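Local coordinates for putative exported protein (PDB 4RAA), which is of unknown function but folds as a six-bladed beta-propeller and is probably an exported lipoprotein, at residues A[259-263]-A[264-268]; A[293-296]-A[297-301]; A[327-331]-A[332-336]; A[337-340]-A[341-344]. All coordinates share one frame; numbering follows the deposited sequence.

Contact 1: A[259-263]-A[264-268]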
loop_
_atom_site.group_PDB
_atom_site.type_symbol
_atom_site.label_atom_id
_atom_site.label_comp_id
_atom_site.label_asym_id
_atom_site.label_seq_id
_atom_site.Cartn_x
_atom_site.Cartn_y
_atom_site.Cartn_z
ATOM N N VAL A 259 6.629 -20.401 22.788
ATOM C CA VAL A 259 5.888 -19.996 23.989
ATOM C C VAL A 259 4.495 -19.491 23.610
ATOM O O VAL A 259 4.333 -18.729 22.632
ATOM C CB VAL A 259 6.593 -18.857 24.786
ATOM C CG1 VAL A 259 5.806 -18.507 26.056
ATOM C CG2 VAL A 259 8.033 -19.227 25.141
ATOM N N GLU A 260 3.519 -19.966 24.387
ATOM C CA GLU A 260 2.133 -19.503 24.278
ATOM C C GLU A 260 1.716 -19.104 25.690
ATOM O O GLU A 260 1.925 -19.838 26.657
ATOM C CB GLU A 260 1.195 -20.536 23.650
ATOM C CG GLU A 260 -0.259 -20.059 23.536
ATOM C CD GLU A 260 -0.420 -18.638 22.976
ATOM O OE1 GLU A 260 0.331 -18.238 22.052
ATOM O OE2 GLU A 260 -1.329 -17.920 23.452
ATOM N N GLU A 261 1.159 -17.903 25.810
ATOM C CA GLU A 261 0.764 -17.360 27.108
ATOM C C GLU A 261 -0.722 -16.991 27.121
ATOM O O GLU A 261 -1.274 -16.610 26.089
ATOM C CB GLU A 261 1.644 -16.138 27.431
ATOM C CG GLU A 261 1.676 -15.779 28.917
ATOM C CD GLU A 261 2.556 -14.584 29.272
ATOM O OE1 GLU A 261 3.476 -14.194 28.517
ATOM O OE2 GLU A 261 2.334 -14.024 30.363
ATOM N N THR A 262 -1.358 -17.168 28.284
ATOM C CA THR A 262 -2.762 -16.776 28.530
ATOM C C THR A 262 -2.768 -15.969 29.840
ATOM O O THR A 262 -1.696 -15.653 30.358
ATOM C CB THR A 262 -3.723 -17.997 28.618
ATOM O OG1 THR A 262 -3.468 -18.754 29.806
ATOM C CG2 THR A 262 -3.595 -18.899 27.396
ATOM N N GLU A 263 -3.952 -15.623 30.352
ATOM C CA GLU A 263 -4.076 -14.901 31.635
ATOM C C GLU A 263 -3.718 -15.765 32.836
ATOM O O GLU A 263 -3.195 -15.246 33.813
ATOM C CB GLU A 263 -5.504 -14.356 31.849
ATOM C CG GLU A 263 -5.977 -13.318 30.830
ATOM C CD GLU A 263 -5.184 -12.007 30.842
ATOM O OE1 GLU A 263 -4.503 -11.689 31.845
ATOM O OE2 GLU A 263 -5.258 -11.270 29.832
ATOM N N ARG A 264 -3.992 -17.066 32.751
ATOM C CA ARG A 264 -3.804 -18.010 33.865
ATOM C C ARG A 264 -2.544 -18.887 33.814
ATOM O O ARG A 264 -2.029 -19.265 34.875
ATOM C CB ARG A 264 -5.047 -18.915 34.001
ATOM C CG ARG A 264 -5.336 -19.850 32.825
ATOM C CD ARG A 264 -6.476 -20.805 33.132
ATOM N NE ARG A 264 -7.785 -20.152 33.186
ATOM C CZ ARG A 264 -8.937 -20.758 33.496
ATOM N NH1 ARG A 264 -8.984 -22.062 33.804
ATOM N NH2 ARG A 264 -10.066 -20.052 33.505
ATOM N N ASP A 265 -2.073 -19.224 32.608
ATOM C CA ASP A 265 -0.920 -20.113 32.425
ATOM C C ASP A 265 0.035 -19.715 31.294
ATOM O O ASP A 265 -0.191 -18.730 30.582
ATOM C CB ASP A 265 -1.420 -21.558 32.244
ATOM C CG ASP A 265 -2.207 -21.780 30.952
ATOM O OD1 ASP A 265 -2.085 -20.987 29.995
ATOM O OD2 ASP A 265 -2.940 -22.796 30.888
ATOM N N LEU A 266 1.100 -20.500 31.148
ATOM C CA LEU A 266 2.123 -20.279 30.138
ATOM C C LEU A 266 2.781 -21.627 29.799
ATOM O O LEU A 266 3.382 -22.257 30.667
ATOM C CB LEU A 266 3.124 -19.256 30.690
ATOM C CG LEU A 266 4.311 -18.716 29.884
ATOM C CD1 LEU A 266 4.815 -17.430 30.528
ATOM C CD2 LEU A 266 5.445 -19.725 29.751
ATOM N N PHE A 267 2.626 -22.058 28.546
ATOM C CA PHE A 267 3.163 -23.339 28.035
ATOM C C PHE A 267 4.408 -23.057 27.210
ATOM O O PHE A 267 4.421 -22.106 26.412
ATOM C CB PHE A 267 2.147 -24.045 27.130
ATOM C CG PHE A 267 1.020 -24.750 27.847
ATOM C CD1 PHE A 267 0.549 -24.366 29.113
ATOM C CD2 PHE A 267 0.337 -25.765 27.178
ATOM C CE1 PHE A 267 -0.509 -25.041 29.711
ATOM C CE2 PHE A 267 -0.734 -26.426 27.769
ATOM C CZ PHE A 267 -1.157 -26.066 29.038
ATOM N N VAL A 268 5.429 -23.897 27.386
ATOM C CA VAL A 268 6.703 -23.765 26.681
ATOM C C VAL A 268 7.074 -25.101 26.033
ATOM O O VAL A 268 7.515 -26.015 26.725
ATOM C CB VAL A 268 7.849 -23.323 27.635
ATOM C CG1 VAL A 268 9.071 -22.881 26.832
ATOM C CG2 VAL A 268 7.398 -22.195 28.558
#
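Thr262 and Asp265 face each other across a tight beta hairpin, their side chains crossing at a slant. OG1 of Thr262 donates to OD1 of Asp265 over 2.6 Å, but it does not lie in the plane of the carboxylate: it stands above it, 56° out. Both groups are placed for this by the same first torsion (69° and 67°), which sets OG1 of Thr262 and CG of Asp265 between backbone N and carbonyl carbon. In the backbone, the N-H of Thr262 bonds to the Asp265 carbonyl O over 3.0 Å, and Glu263 and Arg264 form the two-residue turn. The Arg264 N-H adds a weak bond to Thr262 OG1, 3.4 Å long.

Beyond the turn the strands run antiparallel. Glu260 and Phe267 are a hydrogen-bonded pair, joined by N to O bonds in both directions, and their side chains lie on one face of the sheet. The other face carries Val259, Glu261, Leu266 and Val268. Here Leu266 slants across both neighbours: its CD1 rests 3.8 Å from CD of Glu261, and its CD2 meets CG1 of Val259 at 3.9 Å. Val259 and Val268 instead lie side by side and point the same way.

The carboxylate of Glu261, in this largely buried setting, is taken up by Tyr190, His218 and Lys283, while Asp265 also binds His317 and the backbone N of Ile360. Such neighbours would be expected to stabilise both acids as carboxylates; the hairpin end thereby sets an apolar cluster of Val259, Leu266 and Val268 beside a polar network that links several strands of the propeller.

Contact 2: A[293-296]-A[297-301]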
loop_
_atom_site.group_PDB
_atom_site.type_symbol
_atom_site.label_atom_id
_atom_site.label_comp_id
_atom_site.label_asym_id
_atom_site.label_seq_id
_atom_site.Cartn_x
_atom_site.Cartn_y
_atom_site.Cartn_z
ATOM N N ILE A 293 6.981 -34.949 25.724
ATOM C CA ILE A 293 5.671 -35.107 25.042
ATOM C C ILE A 293 5.202 -36.576 24.935
ATOM O O ILE A 293 3.993 -36.825 25.021
ATOM C CB ILE A 293 5.570 -34.281 23.716
ATOM C CG1 ILE A 293 5.408 -32.783 24.081
ATOM C CG2 ILE A 293 4.381 -34.696 22.841
ATOM C CD1 ILE A 293 5.476 -31.795 22.928
ATOM N N LYS A 294 6.134 -37.531 24.799
ATOM C CA LYS A 294 5.767 -38.973 24.802
ATOM C C LYS A 294 4.973 -39.372 26.063
ATOM O O LYS A 294 4.027 -40.160 25.981
ATOM C CB LYS A 294 6.987 -39.913 24.642
ATOM C CG LYS A 294 7.390 -40.233 23.207
ATOM C CD LYS A 294 7.966 -39.046 22.448
ATOM C CE LYS A 294 8.239 -39.395 20.986
ATOM N NZ LYS A 294 9.176 -40.543 20.826
ATOM N N ILE A 295 5.372 -38.818 27.205
ATOM C CA ILE A 295 4.710 -39.068 28.489
ATOM C C ILE A 295 3.420 -38.233 28.564
ATOM O O ILE A 295 2.376 -38.773 28.920
ATOM C CB ILE A 295 5.673 -38.826 29.696
ATOM C CG1 ILE A 295 6.688 -39.989 29.841
ATOM C CG2 ILE A 295 4.914 -38.683 31.021
ATOM C CD1 ILE A 295 7.681 -40.168 28.705
ATOM N N PHE A 296 3.516 -36.936 28.227
ATOM C CA PHE A 296 2.391 -35.966 28.253
ATOM C C PHE A 296 1.140 -36.436 27.505
ATOM O O PHE A 296 0.045 -36.401 28.050
ATOM C CB PHE A 296 2.857 -34.616 27.670
ATOM C CG PHE A 296 1.899 -33.467 27.877
ATOM C CD1 PHE A 296 1.783 -32.853 29.119
ATOM C CD2 PHE A 296 1.163 -32.945 26.812
ATOM C CE1 PHE A 296 0.918 -31.774 29.309
ATOM C CE2 PHE A 296 0.304 -31.862 26.990
ATOM C CZ PHE A 296 0.179 -31.279 28.241
ATOM N N GLN A 297 1.320 -36.882 26.267
ATOM C CA GLN A 297 0.196 -37.345 25.423
ATOM C C GLN A 297 -0.472 -38.653 25.910
ATOM O O GLN A 297 -1.687 -38.809 25.757
ATOM C CB GLN A 297 0.629 -37.453 23.958
ATOM C CG GLN A 297 1.560 -38.613 23.658
ATOM C CD GLN A 297 2.335 -38.469 22.364
ATOM O OE1 GLN A 297 2.138 -37.524 21.588
ATOM N NE2 GLN A 297 3.242 -39.409 22.132
ATOM N N ASP A 298 0.319 -39.582 26.462
ATOM C CA ASP A 298 -0.215 -40.824 27.065
ATOM C C ASP A 298 -0.958 -40.542 28.394
ATOM O O ASP A 298 -1.983 -41.169 28.664
ATOM C CB ASP A 298 0.871 -41.916 27.208
ATOM C CG ASP A 298 1.244 -42.583 25.860
ATOM O OD1 ASP A 298 0.768 -42.167 24.777
ATOM O OD2 ASP A 298 2.024 -43.559 25.889
ATOM N N GLN A 299 -0.466 -39.594 29.195
ATOM C CA GLN A 299 -1.134 -39.186 30.454
ATOM C C GLN A 299 -2.510 -38.543 30.236
ATOM O O GLN A 299 -3.412 -38.757 31.038
ATOM C CB GLN A 299 -0.255 -38.241 31.285
ATOM C CG GLN A 299 0.881 -38.934 32.030
ATOM C CD GLN A 299 1.683 -37.999 32.934
ATOM O OE1 GLN A 299 1.422 -36.793 33.015
ATOM N NE2 GLN A 299 2.664 -38.559 33.626
ATOM N N LEU A 300 -2.660 -37.749 29.177
ATOM C CA LEU A 300 -3.961 -37.131 28.826
ATOM C C LEU A 300 -4.860 -38.020 27.944
ATOM O O LEU A 300 -5.996 -37.633 27.658
ATOM C CB LEU A 300 -3.744 -35.784 28.126
ATOM C CG LEU A 300 -2.919 -34.741 28.881
ATOM C CD1 LEU A 300 -2.694 -33.529 27.996
ATOM C CD2 LEU A 300 -3.600 -34.348 30.181
ATOM N N LYS A 301 -4.353 -39.186 27.520
ATOM C CA LYS A 301 -5.079 -40.168 26.694
ATOM C C LYS A 301 -5.512 -39.587 25.340
ATOM O O LYS A 301 -6.697 -39.644 24.982
ATOM C CB LYS A 301 -6.265 -40.790 27.470
ATOM C CG LYS A 301 -5.871 -41.603 28.696
ATOM C CD LYS A 301 -7.093 -42.274 29.315
ATOM C CE LYS A 301 -6.721 -43.373 30.301
ATOM N NZ LYS A 301 -5.986 -42.851 31.485
#
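The carbonyl O of Ile293 receives the N-H of Gln297 over 2.9 Å, in an almost straight bond (174° at the hydrogen) that starts the first turn of helix 293-299. The Gln297 side chain folds back over the same carbonyl. Its CG sits between backbone N and carbonyl carbon (chi1 72°), which turns the chain toward the start of the helix, and CG comes to 3.3 Å from Ile293 O. At the far end OE1 lies 3.8 Å from CG2 of Ile293, the two side chains crossing at about a right angle; OE1 also takes a weak bond from the backbone N of Leu305.

On the buried side, Leu300 reaches back one turn to Phe296. Its CD1 methyl is over one face of the ring, 3.9 Å from the centroid and shifted toward the rim beside CE2 and CZ, a CH-pi contact. The backbones of the pair are tied as well, Leu300 N to Phe296 O. Ile295 and Gln299 repeat the one-turn spacing on another side: CG2 of Ile295 approaches the amide NE2 of Gln299 at 3.4 Å, while OE1 of that amide is held by the backbone N of Ala21.

Lys301 is the first residue to leave the helical conformation, and its positive phi (60°) belongs to a Schellman motif. Phe296 and Leu300 press onto Ala21 of helix 21-24 and Leu25 of strand 25-31, and Phe296 and Ile293 also cover Ile278 of strand 275-282. The short helix follows directly on strand 287-292, an outermost strand of its four-stranded sheet, and packs against the neighbouring strand 275-282.

Contact 3: A[327-331]-A[332-336]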
loop_
_atom_site.group_PDB
_atom_site.type_symbol
_atom_site.label_atom_id
_atom_site.label_comp_id
_atom_site.label_asym_id
_atom_site.label_seq_id
_atom_site.Cartn_x
_atom_site.Cartn_y
_atom_site.Cartn_z
ATOM N N LYS A 327 -7.345 -43.107 14.866
ATOM C CA LYS A 327 -8.299 -44.202 14.608
ATOM C C LYS A 327 -7.610 -45.571 14.545
ATOM O O LYS A 327 -8.162 -46.562 15.036
ATOM C CB LYS A 327 -9.146 -43.949 13.365
ATOM C CG LYS A 327 -10.119 -42.786 13.524
ATOM C CD LYS A 327 -11.337 -42.906 12.623
ATOM C CE LYS A 327 -12.318 -43.945 13.147
ATOM N NZ LYS A 327 -13.571 -43.884 12.362
ATOM N N ASP A 328 -6.403 -45.609 13.976
ATOM C CA ASP A 328 -5.576 -46.832 13.965
ATOM C C ASP A 328 -5.136 -47.195 15.392
ATOM O O ASP A 328 -5.092 -48.370 15.736
ATOM C CB ASP A 328 -4.343 -46.678 13.058
ATOM C CG ASP A 328 -4.700 -46.455 11.587
ATOM O OD1 ASP A 328 -5.765 -46.910 11.117
ATOM O OD2 ASP A 328 -3.889 -45.819 10.890
HETATM N N MSE A 329 -4.810 -46.181 16.207
HETATM C CA MSE A 329 -4.456 -46.379 17.636
HETATM C C MSE A 329 -5.660 -46.978 18.349
HETATM O O MSE A 329 -5.522 -48.005 19.053
HETATM C CB MSE A 329 -3.930 -45.094 18.296
HETATM C CG MSE A 329 -2.538 -44.708 17.786
HETATM SE SE MSE A 329 -1.969 -42.995 18.564
HETATM C CE MSE A 329 -0.920 -43.848 19.989
ATOM N N ALA A 330 -6.845 -46.382 18.120
ATOM C CA ALA A 330 -8.124 -46.891 18.671
ATOM C C ALA A 330 -8.360 -48.327 18.231
ATOM O O ALA A 330 -8.730 -49.159 19.050
ATOM C CB ALA A 330 -9.303 -46.019 18.250
ATOM N N GLY A 331 -8.134 -48.597 16.938
ATOM C CA GLY A 331 -8.226 -49.946 16.353
ATOM C C GLY A 331 -7.282 -50.954 16.997
ATOM O O GLY A 331 -7.599 -52.138 17.046
ATOM N N ASN A 332 -6.127 -50.474 17.484
ATOM C CA ASN A 332 -5.145 -51.279 18.244
ATOM C C ASN A 332 -5.355 -51.221 19.776
ATOM O O ASN A 332 -4.417 -51.454 20.549
ATOM C CB ASN A 332 -3.701 -50.875 17.869
ATOM C CG ASN A 332 -3.285 -51.406 16.519
ATOM O OD1 ASN A 332 -2.451 -52.304 16.441
ATOM N ND2 ASN A 332 -3.901 -50.905 15.457
ATOM N N GLY A 333 -6.582 -50.928 20.216
ATOM C CA GLY A 333 -6.920 -50.882 21.639
ATOM C C GLY A 333 -6.243 -49.812 22.469
ATOM O O GLY A 333 -5.882 -50.067 23.621
ATOM N N TYR A 334 -6.058 -48.622 21.895
ATOM C CA TYR A 334 -5.457 -47.522 22.640
ATOM C C TYR A 334 -6.536 -46.972 23.568
ATOM O O TYR A 334 -7.667 -46.711 23.142
ATOM C CB TYR A 334 -4.891 -46.419 21.749
ATOM C CG TYR A 334 -4.162 -45.347 22.540
ATOM C CD1 TYR A 334 -2.819 -45.506 22.916
ATOM C CD2 TYR A 334 -4.822 -44.174 22.938
ATOM C CE1 TYR A 334 -2.158 -44.523 23.659
ATOM C CE2 TYR A 334 -4.173 -43.188 23.672
ATOM C CZ TYR A 334 -2.847 -43.362 24.031
ATOM O OH TYR A 334 -2.229 -42.364 24.747
ATOM N N VAL A 335 -6.151 -46.800 24.828
ATOM C CA VAL A 335 -7.039 -46.334 25.888
ATOM C C VAL A 335 -7.225 -44.796 25.810
ATOM O O VAL A 335 -6.567 -44.036 26.533
ATOM C CB VAL A 335 -6.550 -46.875 27.273
ATOM C CG1 VAL A 335 -5.094 -46.460 27.606
ATOM C CG2 VAL A 335 -7.526 -46.508 28.387
ATOM N N PHE A 336 -8.125 -44.359 24.916
ATOM C CA PHE A 336 -8.442 -42.917 24.697
ATOM C C PHE A 336 -9.319 -42.258 25.756
ATOM O O PHE A 336 -9.951 -42.936 26.551
ATOM C CB PHE A 336 -9.129 -42.681 23.331
ATOM C CG PHE A 336 -8.181 -42.604 22.183
ATOM C CD1 PHE A 336 -7.327 -41.518 22.059
ATOM C CD2 PHE A 336 -8.152 -43.592 21.204
ATOM C CE1 PHE A 336 -6.438 -41.426 20.997
ATOM C CE2 PHE A 336 -7.267 -43.499 20.139
ATOM C CZ PHE A 336 -6.410 -42.415 20.030
#
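Met329, present as selenomethionine, and Tyr334 lie side by side and point the same way, forming the well-packed half of this helix end. Their CB atoms meet at 3.8 Å. Farther out, the Met329 chain bends so that its CE methyl comes over one face of the Tyr334 ring, 4.2 Å from the centroid; the selenium stands above the same ring at a greater distance, a Met-aromatic contact. Phe336 completes the cluster against the last helical turn: its ring edge is turned to the backbone N of Ala330, its CE2 touches CB of Ala330 at 3.8 Å, and its CZ meets CB of Met329. Tyr334 CD2 in turn sits over the centre of the Phe336 ring.

The opposite character appears at Asn332, which is exposed and meets mainly backbone. Here Asp328 O is gripped twice, by ND2 of Asn332 at 2.8 Å and by the backbone N of Asn332 at 2.9 Å, the two donors arriving from opposite faces of the carbonyl plane. With chi1 at -75° CG is anti to the carbonyl carbon, which lets the amide curl back over the helix end. Gly333, at positive phi, is the C-prime residue of a Schellman motif: Tyr334 N bonds to Met329 O and Gly333 N to Ala330 O.

Residues 327-331 close helix 323-331, and the loop 332-336 leads toward helix 338-345, against which Phe336 rests at Ser341 and Leu344. The Tyr334 hydroxyl reaches Asp298 on helix 293-299, so the loop touches both helices at the surface of the chain.

Contact 4: A[337-340]-A[341-344]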
loop_
_atom_site.group_PDB
_atom_site.type_symbol
_atom_site.label_atom_id
_atom_site.label_comp_id
_atom_site.label_asym_id
_atom_site.label_seq_id
_atom_site.Cartn_x
_atom_site.Cartn_y
_atom_site.Cartn_z
ATOM N N ASP A 337 -9.349 -40.923 25.722
ATOM C CA ASP A 337 -10.206 -40.088 26.596
ATOM C C ASP A 337 -11.671 -40.306 26.165
ATOM O O ASP A 337 -11.940 -40.445 24.968
ATOM C CB ASP A 337 -9.776 -38.602 26.495
ATOM C CG ASP A 337 -10.728 -37.621 27.214
ATOM O OD1 ASP A 337 -11.903 -37.471 26.791
ATOM O OD2 ASP A 337 -10.265 -36.927 28.153
ATOM N N ASP A 338 -12.596 -40.315 27.134
ATOM C CA ASP A 338 -14.031 -40.558 26.866
ATOM C C ASP A 338 -14.591 -39.638 25.791
ATOM O O ASP A 338 -15.133 -40.120 24.800
ATOM C CB ASP A 338 -14.901 -40.448 28.144
ATOM C CG ASP A 338 -14.684 -41.598 29.131
ATOM O OD1 ASP A 338 -14.018 -42.597 28.800
ATOM O OD2 ASP A 338 -15.201 -41.503 30.266
ATOM N N LYS A 339 -14.416 -38.328 25.969
ATOM C CA LYS A 339 -14.943 -37.359 25.000
ATOM C C LYS A 339 -14.208 -37.375 23.638
ATOM O O LYS A 339 -14.844 -37.123 22.604
ATOM C CB LYS A 339 -15.056 -35.935 25.593
ATOM C CG LYS A 339 -15.649 -34.867 24.648
ATOM C CD LYS A 339 -17.021 -35.227 24.039
ATOM C CE LYS A 339 -17.376 -34.412 22.798
ATOM N NZ LYS A 339 -17.726 -32.996 23.063
ATOM N N LEU A 340 -12.901 -37.668 23.629
ATOM C CA LEU A 340 -12.141 -37.771 22.368
ATOM C C LEU A 340 -12.622 -38.964 21.558
ATOM O O LEU A 340 -12.902 -38.824 20.364
ATOM C CB LEU A 340 -10.636 -37.919 22.607
ATOM C CG LEU A 340 -9.709 -38.030 21.378
ATOM C CD1 LEU A 340 -9.905 -36.883 20.389
ATOM C CD2 LEU A 340 -8.256 -38.100 21.819
ATOM N N SER A 341 -12.716 -40.119 22.226
ATOM C CA SER A 341 -13.184 -41.374 21.614
ATOM C C SER A 341 -14.610 -41.272 21.043
ATOM O O SER A 341 -14.895 -41.857 19.999
ATOM C CB SER A 341 -13.097 -42.527 22.614
ATOM O OG SER A 341 -13.234 -43.748 21.936
ATOM N N GLU A 342 -15.481 -40.530 21.736
ATOM C CA GLU A 342 -16.867 -40.235 21.297
ATOM C C GLU A 342 -16.866 -39.497 19.945
ATOM O O GLU A 342 -17.591 -39.893 19.029
ATOM C CB GLU A 342 -17.592 -39.436 22.395
ATOM C CG GLU A 342 -18.996 -38.905 22.132
ATOM C CD GLU A 342 -19.522 -38.160 23.360
ATOM O OE1 GLU A 342 -19.827 -38.830 24.376
ATOM O OE2 GLU A 342 -19.625 -36.907 23.322
ATOM N N LEU A 343 -16.044 -38.453 19.827
ATOM C CA LEU A 343 -15.870 -37.713 18.559
ATOM C C LEU A 343 -15.107 -38.528 17.491
ATOM O O LEU A 343 -15.392 -38.406 16.294
ATOM C CB LEU A 343 -15.153 -36.366 18.779
ATOM C CG LEU A 343 -15.937 -35.231 19.439
ATOM C CD1 LEU A 343 -15.000 -34.081 19.764
ATOM C CD2 LEU A 343 -17.086 -34.743 18.563
ATOM N N LEU A 344 -14.147 -39.346 17.933
ATOM C CA LEU A 344 -13.309 -40.190 17.046
ATOM C C LEU A 344 -14.135 -41.337 16.389
ATOM O O LEU A 344 -13.886 -41.726 15.234
ATOM C CB LEU A 344 -12.097 -40.731 17.856
ATOM C CG LEU A 344 -10.743 -41.114 17.260
ATOM C CD1 LEU A 344 -10.135 -39.918 16.547
ATOM C CD2 LEU A 344 -9.790 -41.590 18.354
#
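Lys339 lies against Glu342 and Leu343 on the exposed side of helix 338-345. From CB the chain runs to a CG anti to the backbone N (chi1 -178°), then bends at chi2 (54°), which swings it along the helix toward the next turn. CD arrives 3.2 Å from OE2 of Glu342, crossing the extended glutamate at a slant. CE is shared: it stays near the same oxygen and also packs on CG of Leu343, at 3.7 Å, with the leucine CD1 close by. A second bend, at chi4, leaves NZ 4.4 Å from OE2 of Glu342. The opposite charges probably attract across that gap, but it exceeds salt-bridge range, and what touches the carboxylate is the aliphatic part of the lysine.

Helix 338-345 begins at Asp338, and Asp337 just before it is the N-cap. Its OD1 accepts a weak, strongly bent bond from Lys339 N at 2.8 Å. A second weak bond runs from Leu340 N to Asp337 OD1 over 3.3 Å. The carbonyl O of Asp337 starts the regular pattern by taking the N-H of Ser341 at 2.9 Å, and CB of Ser341 lies close to that same oxygen.

Leu340 and Leu344, one turn apart and tied by the bond from Leu344 N to Leu340 O, turn to the buried side. Both meet Leu326 of helix 323-331 and Ile354 of strand 354-360, and Leu340 also reaches Phe29 of strand 25-31.

Overall arrangement
The four contacts follow one another along the chain. Contact 1 is the end of hairpin 254-261/265-272, nearest the centre of the chain (about 12 Å from it to the contact's centre), in a sheet that continues through strand 287-292 straight into the helix of contact 2; their centres lie about 19 Å apart and the two do not touch. Contacts 2, 3 and 4 gather at one side of the propeller and touch: Lys301 CG packs on Val335 O, and Asp337 N lies 3.0 Å from Lys301 O. Contacts 3 and 4, centres about 11 Å apart, belong to consecutive helices. Short helices thus pack together outside the propeller's sheets, while contact 1 lies deep within.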